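Local coordinates for protein putative aspartate aminotransferase (Thermus thermophilus, PDB 1IUG) that probably transfers amino groups between amino acids and oxo acids, using pyridoxal 5'-phosphate, as a class-V aminotransferase of the aspartate aminotransferase type, at residues 77-82 against 123-128. Residues are numbered along the deposited sequence; the frame is centred on the assembly and turned at random.
Sequences RVLVPV and AGLLLV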
loop_
_atom_site.group_PDB
_atom_site.type_symbol
_atom_site.label_atom_id
_atom_site.label_comp_id
_atom_site.label_asym_id
_atom_site.label_seq_id
_atom_site.Cartn_x
_atom_site.Cartn_y
_atom_site.Cartn_z
ATOM N N ARG A 77 -10.960 1.997 -27.022
ATOM C CA ARG A 77 -9.748 2.198 -27.822
ATOM C C ARG A 77 -8.751 3.153 -27.153
ATOM O O ARG A 77 -9.074 4.317 -26.902
ATOM C CB ARG A 77 -10.164 2.806 -29.169
ATOM C CG ARG A 77 -10.211 1.889 -30.385
ATOM C CD ARG A 77 -8.871 1.269 -30.742
ATOM N NE ARG A 77 -8.826 0.978 -32.177
ATOM C CZ ARG A 77 -7.718 0.945 -32.914
ATOM N NH1 ARG A 77 -6.536 1.181 -32.363
ATOM N NH2 ARG A 77 -7.793 0.694 -34.215
ATOM N N VAL A 78 -7.539 2.678 -26.882
ATOM C CA VAL A 78 -6.520 3.535 -26.276
ATOM C C VAL A 78 -5.176 3.409 -26.979
ATOM O O VAL A 78 -4.771 2.327 -27.406
ATOM C CB VAL A 78 -6.321 3.283 -24.754
ATOM C CG1 VAL A 78 -7.597 3.609 -23.987
ATOM C CG2 VAL A 78 -5.862 1.856 -24.496
ATOM N N LEU A 79 -4.497 4.540 -27.101
ATOM C CA LEU A 79 -3.198 4.597 -27.745
ATOM C C LEU A 79 -2.116 4.670 -26.666
ATOM O O LEU A 79 -2.144 5.554 -25.808
ATOM C CB LEU A 79 -3.152 5.815 -28.670
ATOM C CG LEU A 79 -1.891 6.136 -29.463
ATOM C CD1 LEU A 79 -1.433 4.918 -30.237
ATOM C CD2 LEU A 79 -2.190 7.294 -30.403
ATOM N N VAL A 80 -1.182 3.721 -26.701
ATOM C CA VAL A 80 -0.101 3.663 -25.723
ATOM C C VAL A 80 1.285 3.561 -26.358
ATOM O O VAL A 80 1.673 2.502 -26.861
ATOM C CB VAL A 80 -0.274 2.454 -24.758
ATOM C CG1 VAL A 80 0.850 2.428 -23.731
ATOM C CG2 VAL A 80 -1.633 2.507 -24.069
ATOM N N PRO A 81 2.033 4.677 -26.383
ATOM C CA PRO A 81 3.381 4.688 -26.954
ATOM C C PRO A 81 4.314 3.991 -25.967
ATOM O O PRO A 81 4.193 4.180 -24.754
ATOM C CB PRO A 81 3.710 6.180 -27.033
ATOM C CG PRO A 81 2.373 6.838 -27.097
ATOM C CD PRO A 81 1.585 6.048 -26.098
ATOM N N VAL A 82 5.229 3.176 -26.480
ATOM C CA VAL A 82 6.169 2.471 -25.626
ATOM C C VAL A 82 7.599 2.841 -25.999
ATOM O O VAL A 82 8.023 2.672 -27.142
ATOM C CB VAL A 82 5.955 0.946 -25.687
ATOM C CG1 VAL A 82 6.989 0.228 -24.823
ATOM C CG2 VAL A 82 4.553 0.607 -25.207
ATOM N N ALA A 123 -10.244 6.680 -27.642
ATOM C CA ALA A 123 -10.882 7.222 -26.450
ATOM C C ALA A 123 -9.843 7.831 -25.501
ATOM O O ALA A 123 -10.161 8.721 -24.713
ATOM C CB ALA A 123 -11.666 6.132 -25.745
ATOM N N GLY A 124 -8.601 7.357 -25.592
ATOM C CA GLY A 124 -7.562 7.872 -24.721
ATOM C C GLY A 124 -6.123 7.650 -25.153
ATOM O O GLY A 124 -5.835 6.866 -26.055
ATOM N N LEU A 125 -5.230 8.395 -24.505
ATOM C CA LEU A 125 -3.788 8.336 -24.731
ATOM C C LEU A 125 -3.122 8.240 -23.356
ATOM O O LEU A 125 -3.493 8.962 -22.419
ATOM C CB LEU A 125 -3.301 9.603 -25.442
ATOM C CG LEU A 125 -1.785 9.785 -25.571
ATOM C CD1 LEU A 125 -1.188 8.722 -26.482
ATOM C CD2 LEU A 125 -1.468 11.171 -26.103
ATOM N N LEU A 126 -2.187 7.306 -23.218
ATOM C CA LEU A 126 -1.476 7.132 -21.957
ATOM C C LEU A 126 -0.020 7.460 -22.204
ATOM O O LEU A 126 0.610 6.893 -23.100
ATOM C CB LEU A 126 -1.628 5.702 -21.436
ATOM C CG LEU A 126 -3.049 5.245 -21.107
ATOM C CD1 LEU A 126 -3.023 3.783 -20.658
ATOM C CD2 LEU A 126 -3.654 6.140 -20.028
ATOM N N LEU A 127 0.513 8.385 -21.417
ATOM C CA LEU A 127 1.897 8.810 -21.577
ATOM C C LEU A 127 2.697 8.784 -20.286
ATOM O O LEU A 127 2.156 8.985 -19.202
ATOM C CB LEU A 127 1.934 10.237 -22.134
ATOM C CG LEU A 127 1.347 10.514 -23.518
ATOM C CD1 LEU A 127 1.123 12.016 -23.680
ATOM C CD2 LEU A 127 2.269 9.975 -24.601
ATOM N N VAL A 128 3.993 8.525 -20.419
ATOM C CA VAL A 128 4.904 8.532 -19.285
ATOM C C VAL A 128 5.716 9.818 -19.449
ATOM O O VAL A 128 6.457 9.978 -20.424
ATOM C CB VAL A 128 5.829 7.291 -19.270
ATOM C CG1 VAL A 128 6.870 7.421 -18.171
ATOM C CG2 VAL A 128 5.004 6.039 -19.028
HETATM O O HOH W 1 3.228 5.763 -22.512
#
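Leu79 and Leu125 lie side by side on one face of two parallel strands, and the methyl CD1 of Leu125 is the bump that settles in a hollow formed by Leu79 CG, the Leu79 carbonyl O and Pro81 CD. Leu125 CD1 sits 4.0 Å from Leu79 CG, 3.9 Å from Pro81 CD and 3.4 Å from Leu79 O. Leu125 CG stands anti to the backbone N (chi1 171°), and chi2 of 66° then swings CD1 toward the 77-82 strand. The pyrrolidine ring of Pro81 crosses Leu125 at about a right angle and also meets Leu127, with Pro81 CG 4.0 Å from Leu127 CD2; its CD-CG edge fills the notch between these two neighbouring leucine methyls. On the other face, Val80 CG2 packs 3.9 Å from Leu126 CD1; Val78 projects there too, its CB and CG1 near the bare backbone O and N of Gly124. Helix 140-150 backs Leu125 and Leu127, whereas helix 85-96 covers Val80 and Leu126, which places the pair inside the three-layer alpha/beta large domain of a fold-type I enzyme.

Between the faces, the backbone bonds follow the parallel pattern, with Leu79 giving N-H to Gly124 O (2.9 Å, 173°) and taking Leu126 N-H on its own O. At the start of the strands, Arg77 O accepts Ala123 N at 2.7 Å and, more weakly, Gly124 N. Further along, Pro81 has no N-H to offer Leu126 O; its CD lies 3.3 Å from that oxygen, and one water donates to both Leu126 O and Pro81 O. With an alanine at Pro81 the CG-CD edge is lost, which is likely to open a gap beside the methyls of Leu125 and Leu127, leaving both freer to shift. The chemistry thus implies mostly buried, apolar side-chain packing on both faces, while direct backbone hydrogen bonding gives way at the proline to a water bridge between two carbonyls.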